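Local coordinates for protein 2-dehydropantoate 2-reductase (Porphyromonas gingivalis, PDB 2QYT) that probably catalyses the NADPH-dependent reduction of 2-dehydropantoate (ketopantoate) to (R)-pantoate, the second step from 3-methyl-2-oxobutanoate on the way to pantothenate, at residues D85-C90 and Q109-L114; V134-C139 and F161-G166. All blocks are in the same frame, centred on the assembly; numbering follows the deposited sequence.

Interaction 1. Residues D85-C90 and Q109-L114; sequences DYILFC and QNTKIL. With EDO (1,2-ethanediol), chain G.
Ile87 and Ile113 lie side by side on one face of a parallel strand pair, and the tip of Ile87 also reaches Thr111, its CD1 resting 3.7 Å from Thr111 CG2. Further on, Phe89 offers only CB to Ile113 CG2, because chi1 of -174° swings the ring away from the neighbouring strand. Tyr86, Leu88, Lys112 and Leu114 occupy the other face, where Leu88 CD1 comes to 4.1 Å from Leu114 CB and the aliphatic root of Lys112 slants past the Tyr86 ring. Four backbone bonds join residues 85-89 to residues 112-114; those from Leu114 N to Ile87 O (2.7 Å) and from Phe89 N to Leu114 O are almost straight, the first nearly in line with its carbonyl, the second from above the carbonyl plane. At the polar edge Asp85 O accepts Lys112 N at 2.9 Å, and a water lies within hydrogen-bonding distance of both Asp85 O and Asn110 O. Bends at chi2 and chi4 curl Lys112 back until NZ donates to Asn110 O, while its salt bridge goes to Asp173 of helix 172-183. Beyond the strand end, O1 of a 1,2-ethanediol, probably from the crystallisation liquor, lies 2.9 Å from Cys90 O; the diol also bonds to Gly17 N and Gly20 N of an apparent glycine-rich Rossmann turn. Strand 86-89 pairs on its far side with strand 9-14, and Leu114 leans on Phe161 and Phe163 of strand 158-164, at one flank of the five-stranded Rossmann-type sheet.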
loop_
_atom_site.group_PDB
_atom_site.type_symbol
_atom_site.label_atom_id
_atom_site.label_comp_id
_atom_site.label_asym_id
_atom_site.label_seq_id
_atom_site.Cartn_x
_atom_site.Cartn_y
_atom_site.Cartn_z
ATOM N N ASP A 85 5.100 -7.418 -16.677
ATOM C CA ASP A 85 4.292 -6.242 -17.015
ATOM C C ASP A 85 3.976 -5.310 -15.812
ATOM O O ASP A 85 3.920 -4.099 -15.984
ATOM C CB ASP A 85 3.044 -6.695 -17.793
ATOM C CG ASP A 85 3.432 -7.443 -19.052
ATOM O OD1 ASP A 85 4.060 -6.823 -19.897
ATOM O OD2 ASP A 85 3.192 -8.651 -19.181
ATOM N N TYR A 86 3.779 -5.914 -14.641
ATOM C CA TYR A 86 3.370 -5.213 -13.406
ATOM C C TYR A 86 4.149 -5.793 -12.263
ATOM O O TYR A 86 4.265 -6.994 -12.148
ATOM C CB TYR A 86 1.866 -5.348 -13.144
ATOM C CG TYR A 86 1.019 -4.917 -14.340
ATOM C CD1 TYR A 86 0.436 -5.872 -15.214
ATOM C CD2 TYR A 86 0.808 -3.557 -14.615
ATOM C CE1 TYR A 86 -0.355 -5.453 -16.326
ATOM C CE2 TYR A 86 0.025 -3.135 -15.753
ATOM C CZ TYR A 86 -0.548 -4.080 -16.568
ATOM O OH TYR A 86 -1.319 -3.628 -17.617
ATOM N N ILE A 87 4.765 -4.909 -11.495
ATOM C CA ILE A 87 5.292 -5.257 -10.213
ATOM C C ILE A 87 4.437 -4.581 -9.141
ATOM O O ILE A 87 4.305 -3.344 -9.096
ATOM C CB ILE A 87 6.753 -4.810 -10.043
ATOM C CG1 ILE A 87 7.640 -5.495 -11.088
ATOM C CG2 ILE A 87 7.240 -5.074 -8.574
ATOM C CD1 ILE A 87 9.047 -4.843 -11.245
ATOM N N LEU A 88 3.879 -5.415 -8.263
ATOM C CA LEU A 88 3.203 -4.953 -7.035
ATOM C C LEU A 88 4.261 -4.972 -5.930
ATOM O O LEU A 88 4.803 -6.044 -5.589
ATOM C CB LEU A 88 2.068 -5.946 -6.713
ATOM C CG LEU A 88 0.654 -5.654 -7.186
ATOM C CD1 LEU A 88 0.528 -5.059 -8.545
ATOM C CD2 LEU A 88 -0.304 -6.879 -6.954
ATOM N N PHE A 89 4.609 -3.788 -5.450
ATOM C CA PHE A 89 5.736 -3.613 -4.546
ATOM C C PHE A 89 5.112 -3.534 -3.155
ATOM O O PHE A 89 4.424 -2.589 -2.838
ATOM C CB PHE A 89 6.513 -2.332 -4.935
ATOM C CG PHE A 89 7.790 -2.120 -4.154
ATOM C CD1 PHE A 89 8.986 -2.701 -4.580
ATOM C CD2 PHE A 89 7.789 -1.339 -2.987
ATOM C CE1 PHE A 89 10.176 -2.510 -3.870
ATOM C CE2 PHE A 89 8.990 -1.140 -2.233
ATOM C CZ PHE A 89 10.185 -1.720 -2.702
ATOM N N CYS A 90 5.350 -4.559 -2.344
ATOM C CA CYS A 90 4.635 -4.808 -1.098
ATOM C C CYS A 90 5.568 -5.149 0.057
ATOM O O CYS A 90 5.177 -5.831 0.996
ATOM C CB CYS A 90 3.606 -5.939 -1.304
ATOM S SG CYS A 90 2.438 -5.602 -2.675
ATOM N N GLN A 109 10.762 -3.028 -20.593
ATOM C CA GLN A 109 10.154 -1.965 -21.412
ATOM C C GLN A 109 8.786 -1.576 -20.938
ATOM O O GLN A 109 8.537 -0.403 -20.669
ATOM C CB GLN A 109 10.084 -2.358 -22.914
ATOM C CG GLN A 109 8.797 -1.845 -23.665
ATOM C CD GLN A 109 8.833 -1.909 -25.221
ATOM O OE1 GLN A 109 9.440 -2.812 -25.835
ATOM N NE2 GLN A 109 8.143 -0.950 -25.855
ATOM N N ASN A 110 7.916 -2.558 -20.797
ATOM C CA ASN A 110 6.530 -2.288 -20.472
ATOM C C ASN A 110 6.206 -2.158 -18.995
ATOM O O ASN A 110 5.050 -1.852 -18.645
ATOM C CB ASN A 110 5.635 -3.367 -21.100
ATOM C CG ASN A 110 5.749 -3.402 -22.630
ATOM O OD1 ASN A 110 5.761 -2.340 -23.292
ATOM N ND2 ASN A 110 5.848 -4.609 -23.198
ATOM N N THR A 111 7.198 -2.368 -18.127
ATOM C CA THR A 111 6.913 -2.605 -16.708
ATOM C C THR A 111 6.354 -1.395 -16.017
ATOM O O THR A 111 6.866 -0.283 -16.199
ATOM C CB THR A 111 8.132 -3.105 -15.925
ATOM O OG1 THR A 111 8.689 -4.204 -16.616
ATOM C CG2 THR A 111 7.729 -3.559 -14.490
ATOM N N LYS A 112 5.304 -1.626 -15.230
ATOM C CA LYS A 112 4.704 -0.616 -14.338
ATOM C C LYS A 112 4.767 -1.145 -12.904
ATOM O O LYS A 112 4.498 -2.313 -12.659
ATOM C CB LYS A 112 3.254 -0.297 -14.706
ATOM C CG LYS A 112 3.027 0.126 -16.181
ATOM C CD LYS A 112 3.741 1.451 -16.459
ATOM C CE LYS A 112 3.509 1.955 -17.855
ATOM N NZ LYS A 112 4.076 1.079 -18.850
ATOM N N ILE A 113 5.175 -0.281 -11.988
ATOM C CA ILE A 113 5.380 -0.638 -10.625
ATOM C C ILE A 113 4.332 0.088 -9.818
ATOM O O ILE A 113 4.123 1.306 -10.011
ATOM C CB ILE A 113 6.795 -0.244 -10.137
ATOM C CG1 ILE A 113 7.871 -0.865 -11.046
ATOM C CG2 ILE A 113 7.009 -0.689 -8.720
ATOM C CD1 ILE A 113 9.220 -0.284 -10.827
ATOM N N LEU A 114 3.673 -0.681 -8.940
ATOM C CA LEU A 114 2.663 -0.213 -7.995
ATOM C C LEU A 114 3.119 -0.421 -6.542
ATOM O O LEU A 114 3.024 -1.526 -6.028
ATOM C CB LEU A 114 1.373 -1.024 -8.172
ATOM C CG LEU A 114 0.146 -0.344 -8.775
ATOM C CD1 LEU A 114 -1.104 -1.224 -8.751
ATOM C CD2 LEU A 114 -0.061 0.930 -7.976
HETATM C C1 EDO G . 2.557 -6.542 2.432
HETATM O O1 EDO G . 3.090 -7.658 1.715
HETATM C C2 EDO G . 2.562 -6.779 3.943
HETATM O O2 EDO G . 1.402 -6.153 4.473
HETATM O O HOH W 1 2.510 -3.014 -18.207
#

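Interaction 2. Residues V134-C139 and F161-G166; sequences VVWKGC and FYFGSG
Trp136 and Phe163 make the tight end of this contact: Trp136 CZ3 comes within 3.5 Å of Phe163 CE1. The rings point the same way with planes 29° apart, but they are slid so far that they barely overlap, their centroids 5.7 Å apart. Phe163 reaches this place with CG wedged between its backbone N and carbonyl carbon (chi1 83°). Along the rest of the indole, Ser165 packs its CB 3.7 Å from Trp136 NE1, its backbone N lies over one indole face, and Gly164 O touches Trp136 CB. Ser165 OG turns to Glu174 of helix 172-183, the helix against which the indole also packs. The strands come closest where Gly138 faces Phe163, a non-hydrogen-bonded pair with CA atoms 4.1 Å apart. Hydrogen-bonded pairs flank it on either side: Lys137 N donates to Gly164 O at 2.9 Å, and Tyr162 N to Cys139 O at the same length, each with its bond returned. The other face is looser. Cys139 SG stands obliquely 5.4 Å from the centroid of the partly exposed Tyr162 ring, which stacks on Tyr197, and extended Lys137 carries its amine off to salt bridges with Asp195 and Glu124. Strands 137-148 and 158-164 form an antiparallel pair inside the mixed sheet that, in this ketopantoate reductase, accompanies the parallel Rossmann-type sheet.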
loop_
_atom_site.group_PDB
_atom_site.type_symbol
_atom_site.label_atom_id
_atom_site.label_comp_id
_atom_site.label_asym_id
_atom_site.label_seq_id
_atom_site.Cartn_x
_atom_site.Cartn_y
_atom_site.Cartn_z
ATOM N N VAL A 134 6.969 4.752 -15.365
ATOM C CA VAL A 134 7.114 3.370 -14.843
ATOM C C VAL A 134 6.414 3.193 -13.469
ATOM O O VAL A 134 5.878 2.149 -13.160
ATOM C CB VAL A 134 8.631 2.943 -14.748
ATOM C CG1 VAL A 134 8.806 1.639 -13.983
ATOM C CG2 VAL A 134 9.270 2.813 -16.140
ATOM N N VAL A 135 6.407 4.228 -12.653
ATOM C CA VAL A 135 5.927 4.069 -11.281
ATOM C C VAL A 135 4.531 4.684 -11.178
ATOM O O VAL A 135 4.365 5.852 -11.436
ATOM C CB VAL A 135 6.935 4.681 -10.243
ATOM C CG1 VAL A 135 6.371 4.623 -8.805
ATOM C CG2 VAL A 135 8.327 4.010 -10.358
ATOM N N TRP A 136 3.529 3.869 -10.854
ATOM C CA TRP A 136 2.196 4.369 -10.563
ATOM C C TRP A 136 2.014 4.518 -9.045
ATOM O O TRP A 136 2.895 4.182 -8.298
ATOM C CB TRP A 136 1.151 3.419 -11.135
ATOM C CG TRP A 136 1.090 3.357 -12.669
ATOM C CD1 TRP A 136 1.632 4.252 -13.583
ATOM C CD2 TRP A 136 0.382 2.387 -13.435
ATOM N NE1 TRP A 136 1.296 3.874 -14.853
ATOM C CE2 TRP A 136 0.552 2.723 -14.793
ATOM C CE3 TRP A 136 -0.362 1.239 -13.098
ATOM C CZ2 TRP A 136 0.003 1.947 -15.833
ATOM C CZ3 TRP A 136 -0.904 0.470 -14.130
ATOM C CH2 TRP A 136 -0.711 0.829 -15.478
ATOM N N LYS A 137 0.889 5.068 -8.609
ATOM C CA LYS A 137 0.587 5.262 -7.198
ATOM C C LYS A 137 -0.522 4.300 -6.838
ATOM O O LYS A 137 -1.389 4.016 -7.662
ATOM C CB LYS A 137 0.086 6.681 -6.960
ATOM C CG LYS A 137 1.084 7.700 -7.410
ATOM C CD LYS A 137 0.788 9.076 -6.903
ATOM C CE LYS A 137 1.791 10.013 -7.553
ATOM N NZ LYS A 137 1.497 11.440 -7.275
ATOM N N GLY A 138 -0.493 3.796 -5.618
ATOM C CA GLY A 138 -1.547 2.902 -5.166
ATOM C C GLY A 138 -1.706 2.940 -3.665
ATOM O O GLY A 138 -0.810 3.394 -2.956
ATOM N N CYS A 139 -2.885 2.529 -3.186
ATOM C CA CYS A 139 -3.078 2.268 -1.784
ATOM C C CYS A 139 -4.211 1.269 -1.571
ATOM O O CYS A 139 -5.150 1.184 -2.371
ATOM C CB CYS A 139 -3.339 3.561 -1.007
ATOM S SG CYS A 139 -4.966 4.277 -1.311
ATOM N N PHE A 161 -8.623 -1.631 -3.303
ATOM C CA PHE A 161 -7.352 -1.527 -3.977
ATOM C C PHE A 161 -7.609 -0.362 -4.926
ATOM O O PHE A 161 -8.467 -0.442 -5.830
ATOM C CB PHE A 161 -7.085 -2.842 -4.732
ATOM C CG PHE A 161 -5.735 -2.948 -5.437
ATOM C CD1 PHE A 161 -4.795 -3.923 -5.038
ATOM C CD2 PHE A 161 -5.439 -2.170 -6.553
ATOM C CE1 PHE A 161 -3.575 -4.071 -5.717
ATOM C CE2 PHE A 161 -4.205 -2.302 -7.221
ATOM C CZ PHE A 161 -3.281 -3.259 -6.807
ATOM N N TYR A 162 -6.891 0.739 -4.692
ATOM C CA TYR A 162 -6.902 1.900 -5.595
ATOM C C TYR A 162 -5.569 2.084 -6.268
ATOM O O TYR A 162 -4.539 1.881 -5.654
ATOM C CB TYR A 162 -7.207 3.177 -4.819
ATOM C CG TYR A 162 -8.542 3.179 -4.172
ATOM C CD1 TYR A 162 -9.672 3.577 -4.881
ATOM C CD2 TYR A 162 -8.683 2.802 -2.836
ATOM C CE1 TYR A 162 -10.939 3.594 -4.261
ATOM C CE2 TYR A 162 -9.943 2.830 -2.213
ATOM C CZ TYR A 162 -11.053 3.221 -2.937
ATOM O OH TYR A 162 -12.275 3.236 -2.346
ATOM N N PHE A 163 -5.562 2.488 -7.524
ATOM C CA PHE A 163 -4.264 2.714 -8.185
ATOM C C PHE A 163 -4.445 3.659 -9.336
ATOM O O PHE A 163 -5.581 3.935 -9.725
ATOM C CB PHE A 163 -3.663 1.381 -8.663
ATOM C CG PHE A 163 -4.205 0.930 -9.983
ATOM C CD1 PHE A 163 -3.495 1.209 -11.172
ATOM C CD2 PHE A 163 -5.436 0.270 -10.048
ATOM C CE1 PHE A 163 -3.996 0.805 -12.424
ATOM C CE2 PHE A 163 -5.960 -0.126 -11.278
ATOM C CZ PHE A 163 -5.215 0.138 -12.484
ATOM N N GLY A 164 -3.342 4.161 -9.876
ATOM C CA GLY A 164 -3.397 5.029 -11.040
ATOM C C GLY A 164 -2.107 5.716 -11.347
ATOM O O GLY A 164 -1.229 5.792 -10.493
ATOM N N SER A 165 -1.983 6.166 -12.612
ATOM C CA SER A 165 -0.823 6.910 -13.141
ATOM C C SER A 165 -0.775 8.390 -12.682
ATOM O O SER A 165 0.291 9.007 -12.673
ATOM C CB SER A 165 -0.858 6.912 -14.679
ATOM O OG SER A 165 -2.025 7.579 -15.204
ATOM N N GLY A 166 -1.923 8.958 -12.347
ATOM C CA GLY A 166 -2.004 10.363 -12.035
ATOM C C GLY A 166 -2.400 11.203 -13.242
ATOM O O GLY A 166 -2.980 12.284 -13.080
#

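Overall arrangement
From the N terminus, the chain lays down strand 9-14 before reaching 85-90, then runs through helix 96-103 and returns at 109-114, so that interaction 1 closes a right-handed beta-alpha-beta crossover. Only afterwards, past helix 122-126, does interaction 2 open at 134-139; its loop, built largely of strand, closes at 161-166. The two loops follow in series, neither nested nor crossed, with centres about 10 Å apart. They nevertheless meet directly: Ile113 probably hydrogen-bonds through its N to Val134 O and through its O to Trp136 N, while Leu114 CD2 packs against the backbone O of Lys137. Thus the border strand of the parallel sheet is tied to the residues leading into strand 137-148 of the mixed sheet.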